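Local coordinates for structural protein ORF131 (Acidianus two-tailed virus, PDB 3FAJ) that is a structural component of the virion of an archaeal virus and probably binds DNA, at residues 47-52 / 80-85; 72-77 / 116-121. All blocks are in the same frame, centred on the assembly; numbering follows the deposited sequence. Where two conformers were deposited one is given.

Interaction 1. Residues 47-52 / 80-85; sequences LGYPEV and KMISDA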
ATOM      1  N   LEU A  47       9.341   3.394   7.575  1.00 27.65           N
ATOM      2  CA  LEU A  47       8.135   3.037   8.322  1.00 29.08           C
ATOM      3  C   LEU A  47       8.358   1.774   9.121  1.00 29.88           C
ATOM      4  O   LEU A  47       9.234   0.963   8.811  1.00 32.22           O
ATOM      5  CB  LEU A  47       6.983   2.798   7.359  1.00 29.94           C
ATOM      6  CG  LEU A  47       6.039   3.936   7.009  1.00 31.85           C
ATOM      7  CD1 LEU A  47       6.658   5.337   7.015  1.00 30.77           C
ATOM      8  CD2 LEU A  47       5.327   3.579   5.699  1.00 32.47           C
ATOM      9  N   GLY A  48       7.568   1.606  10.160  1.00 28.56           N
ATOM     10  CA  GLY A  48       7.656   0.406  10.952  1.00 27.42           C
ATOM     11  C   GLY A  48       6.377  -0.384  10.797  1.00 25.80           C
ATOM     12  O   GLY A  48       5.504  -0.041   9.980  1.00 25.17           O
ATOM     13  N   TYR A  49       6.293  -1.467  11.560  1.00 24.57           N
ATOM     14  CA  TYR A  49       5.097  -2.283  11.603  1.00 24.27           C
ATOM     15  C   TYR A  49       4.587  -2.197  13.024  1.00 23.65           C
ATOM     16  O   TYR A  49       5.376  -2.317  13.964  1.00 23.49           O
ATOM     17  CB  TYR A  49       5.396  -3.737  11.228  1.00 24.47           C
ATOM     18  CG  TYR A  49       4.167  -4.618  11.174  1.00 24.45           C
ATOM     19  CD1 TYR A  49       3.350  -4.640  10.036  1.00 24.74           C
ATOM     20  CD2 TYR A  49       3.814  -5.426  12.262  1.00 23.67           C
ATOM     21  CE1 TYR A  49       2.208  -5.454   9.988  1.00 25.35           C
ATOM     22  CE2 TYR A  49       2.670  -6.244  12.212  1.00 25.73           C
ATOM     23  CZ  TYR A  49       1.882  -6.247  11.058  1.00 26.42           C
ATOM     24  OH  TYR A  49       0.743  -7.033  10.997  1.00 26.53           O
ATOM     25  N   PRO A  50       3.269  -2.014  13.196  1.00 23.78           N
ATOM     26  CA  PRO A  50       2.184  -1.971  12.206  1.00 24.03           C
ATOM     27  C   PRO A  50       1.893  -0.623  11.535  1.00 24.39           C
ATOM     28  O   PRO A  50       0.904  -0.531  10.816  1.00 24.92           O
ATOM     29  CB  PRO A  50       0.966  -2.387  13.040  1.00 24.06           C
ATOM     30  CG  PRO A  50       1.245  -1.775  14.360  1.00 23.86           C
ATOM     31  CD  PRO A  50       2.747  -1.919  14.573  1.00 23.89           C
ATOM     32  N   GLU A  51       2.724   0.397  11.753  1.00 24.49           N
ATOM     33  CA  GLU A  51       2.507   1.718  11.121  1.00 25.48           C
ATOM     34  C   GLU A  51       2.156   1.616   9.637  1.00 24.35           C
ATOM     35  O   GLU A  51       1.203   2.247   9.169  1.00 23.62           O
ATOM     36  CB  GLU A  51       3.737   2.628  11.294  0.80 25.66           C
ATOM     37  CG  GLU A  51       3.709   3.923  10.458  0.80 28.12           C
ATOM     38  CD  GLU A  51       4.996   4.749  10.561  0.80 28.84           C
ATOM     39  OE1 GLU A  51       6.078   4.178  10.829  0.80 32.46           O
ATOM     40  OE2 GLU A  51       4.929   5.985  10.369  0.80 33.68           O
ATOM     41  N   VAL A  52       2.909   0.799   8.910  1.00 23.37           N
ATOM     42  CA  VAL A  52       2.708   0.714   7.473  1.00 23.84           C
ATOM     43  C   VAL A  52       1.312   0.218   7.139  1.00 24.00           C
ATOM     44  O   VAL A  52       0.647   0.821   6.283  1.00 23.91           O
ATOM     45  CB  VAL A  52       3.801  -0.134   6.749  1.00 24.56           C
ATOM     46  CG1 VAL A  52       3.886  -1.565   7.288  1.00 25.18           C
ATOM     47  CG2 VAL A  52       3.563  -0.125   5.203  1.00 25.33           C
ATOM     48  N   LYS A  80      -2.508  -7.347   2.999  1.00 25.30           N
ATOM     49  CA  LYS A  80      -2.461  -8.786   3.278  0.50 25.23           C
ATOM     50  C   LYS A  80      -1.044  -9.347   3.117  1.00 25.76           C
ATOM     51  O   LYS A  80      -0.558 -10.139   3.945  1.00 24.25           O
ATOM     52  CB  LYS A  80      -3.431  -9.513   2.354  0.50 25.83           C
ATOM     53  CG  LYS A  80      -3.549 -11.021   2.630  0.50 26.33           C
ATOM     54  CD  LYS A  80      -4.896 -11.579   2.195  0.50 30.28           C
ATOM     55  CE  LYS A  80      -5.248 -11.255   0.749  0.50 30.95           C
ATOM     56  NZ  LYS A  80      -6.267 -12.240   0.227  0.50 33.71           N
ATOM     57  N   MET A  81      -0.375  -8.936   2.034  1.00 24.90           N
ATOM     58  CA  MET A  81       0.969  -9.447   1.748  1.00 27.08           C
ATOM     59  C   MET A  81       1.939  -9.027   2.840  1.00 25.68           C
ATOM     60  O   MET A  81       2.731  -9.837   3.317  1.00 25.19           O
ATOM     61  CB  MET A  81       1.473  -8.957   0.376  1.00 26.49           C
ATOM     62  CG  MET A  81       0.818  -9.721  -0.771  1.00 28.05           C
ATOM     63  SD  MET A  81       1.420  -9.088  -2.347  1.00 34.32           S
ATOM     64  CE  MET A  81       0.212  -7.858  -2.797  1.00 34.65           C
ATOM     65  N   ILE A  82       1.870  -7.761   3.246  1.00 24.85           N
ATOM     66  CA  ILE A  82       2.783  -7.266   4.286  1.00 23.90           C
ATOM     67  C   ILE A  82       2.496  -7.926   5.636  1.00 23.76           C
ATOM     68  O   ILE A  82       3.411  -8.384   6.321  1.00 23.47           O
ATOM     69  CB  ILE A  82       2.732  -5.724   4.400  1.00 22.51           C
ATOM     70  CG1 ILE A  82       3.217  -5.079   3.091  1.00 23.58           C
ATOM     71  CG2 ILE A  82       3.592  -5.255   5.601  1.00 24.05           C
ATOM     72  CD1 ILE A  82       3.163  -3.580   3.079  1.00 24.88           C
ATOM     73  N   SER A  83       1.208  -8.004   6.004  1.00 23.97           N
ATOM     74  CA  SER A  83       0.786  -8.659   7.249  0.50 24.51           C
ATOM     75  C   SER A  83       1.278 -10.099   7.324  1.00 24.65           C
ATOM     76  O   SER A  83       1.787 -10.537   8.356  1.00 24.29           O
ATOM     77  CB  SER A  83      -0.742  -8.639   7.370  0.50 24.76           C
ATOM     78  OG  SER A  83      -1.226  -7.310   7.328  0.50 25.78           O
ATOM     79  N   ASP A  84       1.110 -10.827   6.220  1.00 24.94           N
ATOM     80  CA  ASP A  84       1.497 -12.226   6.147  1.00 26.12           C
ATOM     81  C   ASP A  84       3.006 -12.395   6.289  1.00 25.87           C
ATOM     82  O   ASP A  84       3.453 -13.322   6.977  1.00 25.93           O
ATOM     83  CB  ASP A  84       1.023 -12.854   4.835  1.00 26.70           C
ATOM     84  CG  ASP A  84      -0.490 -13.069   4.782  1.00 29.69           C
ATOM     85  OD1 ASP A  84      -1.193 -12.933   5.821  1.00 31.28           O
ATOM     86  OD2 ASP A  84      -0.980 -13.382   3.668  1.00 31.37           O
ATOM     87  N   ALA A  85       3.769 -11.509   5.647  1.00 25.60           N
ATOM     88  CA  ALA A  85       5.226 -11.573   5.671  1.00 25.66           C
ATOM     89  C   ALA A  85       5.747 -11.232   7.070  1.00 26.00           C
ATOM     90  O   ALA A  85       6.815 -11.691   7.455  1.00 25.72           O
ATOM     91  CB  ALA A  85       5.840 -10.645   4.611  1.00 25.32           C
TER
HETATM   92  O   HOH W   1       1.273  -9.819  10.919  1.00 32.19           O
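Val52 and Ile82 meet through both branches of each side chain. Val52 CG1 lies 4.1 Å from Ile82 CG2, and Val52 CG2 lies equally far, 4.1 Å, from Ile82 CD1, so the two side chains pack with both branches in contact. Beside them the Tyr49 ring leans obliquely past the same Ile82 methyl, with CD1 of Tyr49 4.5 Å from CG2 of Ile82. Its CG is anti to the backbone N (chi1 -176°), which carries the ring across to the helix and brings OH near Ser83. No direct bond forms there; instead a water 2.8 Å from Tyr49 OH donates to Ser83 O at 2.7 Å, while Ser83 OG is hydrogen-bonded to Val79 O within its own helix. A weakly bonded strand of about two residues, 48-49, leads here into helix 51-66: it pairs antiparallel with 99-100, Tyr49 bonding to Gln99 through the backbone, and Pro50 takes the N-cap position. The Tyr49-Pro50 peptide is cis, and Pro50 CB sits over the centre of the tyrosine ring, 4.1 Å above its plane, covering one face. Further back, Gly48 N donates to Glu51 OE1 (3.0 Å, 161°), tying the strand to the first helical turn; the other carboxylate oxygen of Glu51 forms a salt bridge with Lys55. Phe42 of helix 31-43 packs against both Val52 and Ile82.

Interaction 2. Residues 72-77 / 116-121; sequences KEAIHA and QQAKAF
Between 72-77 and 116-121, Ala74 makes the contacts, touching two residues spaced one turn apart, Ala118 and Phe121. The apolar contacts come first. The methyl of Ala74 reaches the phenyl group of Phe121 with CB 3.8 Å from CD2, approaching the ring obliquely. A trans first torsion, chi1 176°, extends the Phe121 ring across the gap to the other helix. One turn earlier, the CB atoms of Ala74 and Ala118 stand 4.5 Å apart. A second kind of contact joins methyl to backbone: Ala118 CB also lies 4.1 Å from Ala74 O, a plain van der Waals approach.

The architecture is a pair of helices, 69-86 and 113-123, running roughly antiparallel and brought close by small residues on the facing surfaces. Because both partners at the narrowest place are alanines, the backbones themselves nearly meet, with Ala74 CA only 5.5 Å from Ala118 CA. Phe121 adds bulk where the side chain projects along the flank of this alanine pair, and its side chain also touches Arg70, one turn before Ala74. Leu122, packed on Ala74 and Ile75, and Ile78, against Ala118, extend the interface.

Hydrogen bonds run along the helices and none crosses between these two segments. Within them Ala77 N bonds to Glu73 O, and Phe121 N to Gln117 O at 2.9 Å. Beyond the segments, Phe121 O receives bonds from Ser124 OG and Thr127 OG1, linking this turn to the start of helix 125-132. Lys119, whose side chain starts away from 72-77, forms a salt bridge with Asp40 of helix 31-43.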
ATOM      1  N   LYS A  72      -9.178   0.497  -3.600  1.00 23.67           N
ATOM      2  CA  LYS A  72      -9.429  -0.167  -2.314  1.00 24.08           C
ATOM      3  C   LYS A  72      -8.884  -1.586  -2.375  1.00 24.20           C
ATOM      4  O   LYS A  72      -8.151  -2.020  -1.469  1.00 23.79           O
ATOM      5  CB  LYS A  72     -10.927  -0.168  -2.014  1.00 23.50           C
ATOM      6  CG  LYS A  72     -11.356  -1.003  -0.801  1.00 26.05           C
ATOM      7  CD  LYS A  72     -12.873  -1.193  -0.791  1.00 24.93           C
ATOM      8  CE  LYS A  72     -13.352  -2.280  -1.800  1.00 27.68           C
ATOM      9  NZ  LYS A  72     -14.848  -2.434  -1.729  1.00 30.93           N
ATOM     10  N   GLU A  73      -9.239  -2.314  -3.436  1.00 23.06           N
ATOM     11  CA  GLU A  73      -8.850  -3.730  -3.523  1.00 23.52           C
ATOM     12  C   GLU A  73      -7.341  -3.909  -3.681  1.00 23.70           C
ATOM     13  O   GLU A  73      -6.759  -4.825  -3.071  1.00 23.80           O
ATOM     14  CB  GLU A  73      -9.616  -4.413  -4.646  1.00 23.14           C
ATOM     15  CG  GLU A  73     -11.133  -4.507  -4.317  1.00 21.75           C
ATOM     16  CD  GLU A  73     -11.981  -5.002  -5.474  1.00 21.95           C
ATOM     17  OE1 GLU A  73     -11.529  -4.934  -6.640  1.00 24.64           O
ATOM     18  OE2 GLU A  73     -13.116  -5.455  -5.206  1.00 21.29           O
ATOM     19  N   ALA A  74      -6.695  -3.028  -4.452  1.00 23.58           N
ATOM     20  CA  ALA A  74      -5.243  -3.136  -4.610  1.00 23.97           C
ATOM     21  C   ALA A  74      -4.519  -2.915  -3.285  1.00 24.78           C
ATOM     22  O   ALA A  74      -3.593  -3.676  -2.944  1.00 24.25           O
ATOM     23  CB  ALA A  74      -4.710  -2.184  -5.726  1.00 23.80           C
ATOM     24  N   ILE A  75      -4.958  -1.899  -2.533  1.00 24.37           N
ATOM     25  CA  ILE A  75      -4.356  -1.616  -1.210  1.00 24.10           C
ATOM     26  C   ILE A  75      -4.613  -2.809  -0.282  1.00 24.40           C
ATOM     27  O   ILE A  75      -3.706  -3.258   0.414  1.00 24.37           O
ATOM     28  CB  ILE A  75      -4.855  -0.292  -0.606  1.00 24.85           C
ATOM     29  CG1 ILE A  75      -4.500   0.896  -1.525  1.00 25.00           C
ATOM     30  CG2 ILE A  75      -4.268  -0.137   0.820  1.00 23.04           C
ATOM     31  CD1 ILE A  75      -5.299   2.172  -1.185  1.00 24.21           C
ATOM     32  N   HIS A  76      -5.833  -3.357  -0.315  1.00 23.68           N
ATOM     33  CA  HIS A  76      -6.162  -4.502   0.524  1.00 24.70           C
ATOM     34  C   HIS A  76      -5.202  -5.671   0.248  1.00 24.08           C
ATOM     35  O   HIS A  76      -4.722  -6.326   1.187  1.00 25.31           O
ATOM     36  CB  HIS A  76      -7.621  -4.911   0.301  1.00 24.51           C
ATOM     37  CG  HIS A  76      -8.125  -5.907   1.290  1.00 26.29           C
ATOM     38  ND1 HIS A  76      -8.066  -7.270   1.079  1.00 27.20           N
ATOM     39  CD2 HIS A  76      -8.716  -5.736   2.498  1.00 27.85           C
ATOM     40  CE1 HIS A  76      -8.595  -7.898   2.115  1.00 27.50           C
ATOM     41  NE2 HIS A  76      -9.004  -6.992   2.989  1.00 29.33           N
ATOM     42  N   ALA A  77      -4.919  -5.927  -1.031  1.00 24.50           N
ATOM     43  CA  ALA A  77      -4.027  -7.042  -1.414  1.00 24.75           C
ATOM     44  C   ALA A  77      -2.631  -6.822  -0.841  1.00 24.65           C
ATOM     45  O   ALA A  77      -2.021  -7.767  -0.315  1.00 24.54           O
ATOM     46  CB  ALA A  77      -3.978  -7.225  -2.958  1.00 24.14           C
ATOM     47  N   GLN A 116       4.367  -6.014  -6.905  1.00 24.08           N
ATOM     48  CA  GLN A 116       4.837  -5.102  -7.959  1.00 24.91           C
ATOM     49  C   GLN A 116       3.660  -4.646  -8.830  1.00 24.51           C
ATOM     50  O   GLN A 116       3.561  -3.460  -9.168  1.00 23.61           O
ATOM     51  CB  GLN A 116       5.888  -5.765  -8.835  1.00 24.99           C
ATOM     52  CG  GLN A 116       7.166  -6.138  -8.078  1.00 27.01           C
ATOM     53  CD  GLN A 116       8.078  -7.106  -8.860  1.00 27.69           C
ATOM     54  OE1 GLN A 116       7.707  -7.650  -9.930  1.00 32.07           O
ATOM     55  NE2 GLN A 116       9.264  -7.360  -8.311  1.00 32.64           N
ATOM     56  N   GLN A 117       2.790  -5.586  -9.198  1.00 22.96           N
ATOM     57  CA  GLN A 117       1.635  -5.263 -10.051  1.00 23.95           C
ATOM     58  C   GLN A 117       0.699  -4.289  -9.341  1.00 24.10           C
ATOM     59  O   GLN A 117       0.216  -3.323  -9.953  1.00 23.36           O
ATOM     60  CB  GLN A 117       0.846  -6.515 -10.393  1.00 23.65           C
ATOM     61  CG  GLN A 117       1.446  -7.440 -11.381  1.00 26.80           C
ATOM     62  CD  GLN A 117       0.524  -8.619 -11.594  1.00 32.82           C
ATOM     63  OE1 GLN A 117      -0.408  -8.829 -10.807  1.00 36.15           O
ATOM     64  NE2 GLN A 117       0.737  -9.364 -12.665  1.00 32.20           N
ATOM     65  N   ALA A 118       0.429  -4.555  -8.055  1.00 23.75           N
ATOM     66  CA  ALA A 118      -0.516  -3.740  -7.301  1.00 23.90           C
ATOM     67  C   ALA A 118       0.026  -2.318  -7.136  1.00 24.08           C
ATOM     68  O   ALA A 118      -0.688  -1.335  -7.342  1.00 24.96           O
ATOM     69  CB  ALA A 118      -0.825  -4.383  -5.925  1.00 23.90           C
ATOM     70  N   LYS A 119       1.322  -2.206  -6.828  1.00 24.41           N
ATOM     71  CA  LYS A 119       1.941  -0.894  -6.658  1.00 24.55           C
ATOM     72  C   LYS A 119       1.927  -0.112  -7.978  1.00 24.60           C
ATOM     73  O   LYS A 119       1.587   1.068  -8.001  1.00 25.27           O
ATOM     74  CB  LYS A 119       3.364  -1.040  -6.082  1.00 24.80           C
ATOM     75  CG  LYS A 119       4.041   0.311  -5.832  1.00 27.77           C
ATOM     76  CD  LYS A 119       5.381   0.098  -5.149  1.00 29.92           C
ATOM     77  CE  LYS A 119       5.989   1.443  -4.769  1.00 32.41           C
ATOM     78  NZ  LYS A 119       6.651   2.134  -5.896  1.00 36.56           N
ATOM     79  N   ALA A 120       2.257  -0.783  -9.083  1.00 24.62           N
ATOM     80  CA  ALA A 120       2.219  -0.135 -10.405  1.00 24.67           C
ATOM     81  C   ALA A 120       0.803   0.331 -10.747  1.00 24.36           C
ATOM     82  O   ALA A 120       0.621   1.378 -11.369  1.00 25.62           O
ATOM     83  CB  ALA A 120       2.700  -1.084 -11.457  1.00 24.64           C
ATOM     84  N   PHE A 121      -0.180  -0.476 -10.386  1.00 24.23           N
ATOM     85  CA  PHE A 121      -1.582  -0.140 -10.646  1.00 23.77           C
ATOM     86  C   PHE A 121      -1.954   1.126  -9.889  1.00 23.54           C
ATOM     87  O   PHE A 121      -2.577   2.035 -10.439  1.00 23.45           O
ATOM     88  CB  PHE A 121      -2.492  -1.306 -10.246  1.00 24.82           C
ATOM     89  CG  PHE A 121      -3.956  -1.010 -10.400  1.00 24.41           C
ATOM     90  CD1 PHE A 121      -4.529  -0.946 -11.670  1.00 24.46           C
ATOM     91  CD2 PHE A 121      -4.761  -0.815  -9.283  1.00 26.67           C
ATOM     92  CE1 PHE A 121      -5.896  -0.683 -11.820  1.00 24.68           C
ATOM     93  CE2 PHE A 121      -6.131  -0.535  -9.422  1.00 27.11           C
ATOM     94  CZ  PHE A 121      -6.689  -0.492 -10.702  1.00 25.32           C
TER

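In the fold
Both contacts draw on helix 69-86, which offers successive parts of its length to different partners. Interaction 2 uses 72-77 and interaction 1 uses 80-85, and their centres lie about 14 Å apart. Along the chain the contacts interlock: 47-52 comes before 72-77, then 80-85, then 116-121, so this helix is joined to an element before it in sequence and to one after it. Of the two residues between, Ile78 belongs with interaction 2 and Val79 with interaction 1. Interaction 1 is partly buried and bridged by water, whereas interaction 2 is a surface contact of two alanines and a phenylalanine with no hydrogen bond across it. Neither contact includes a bound ligand.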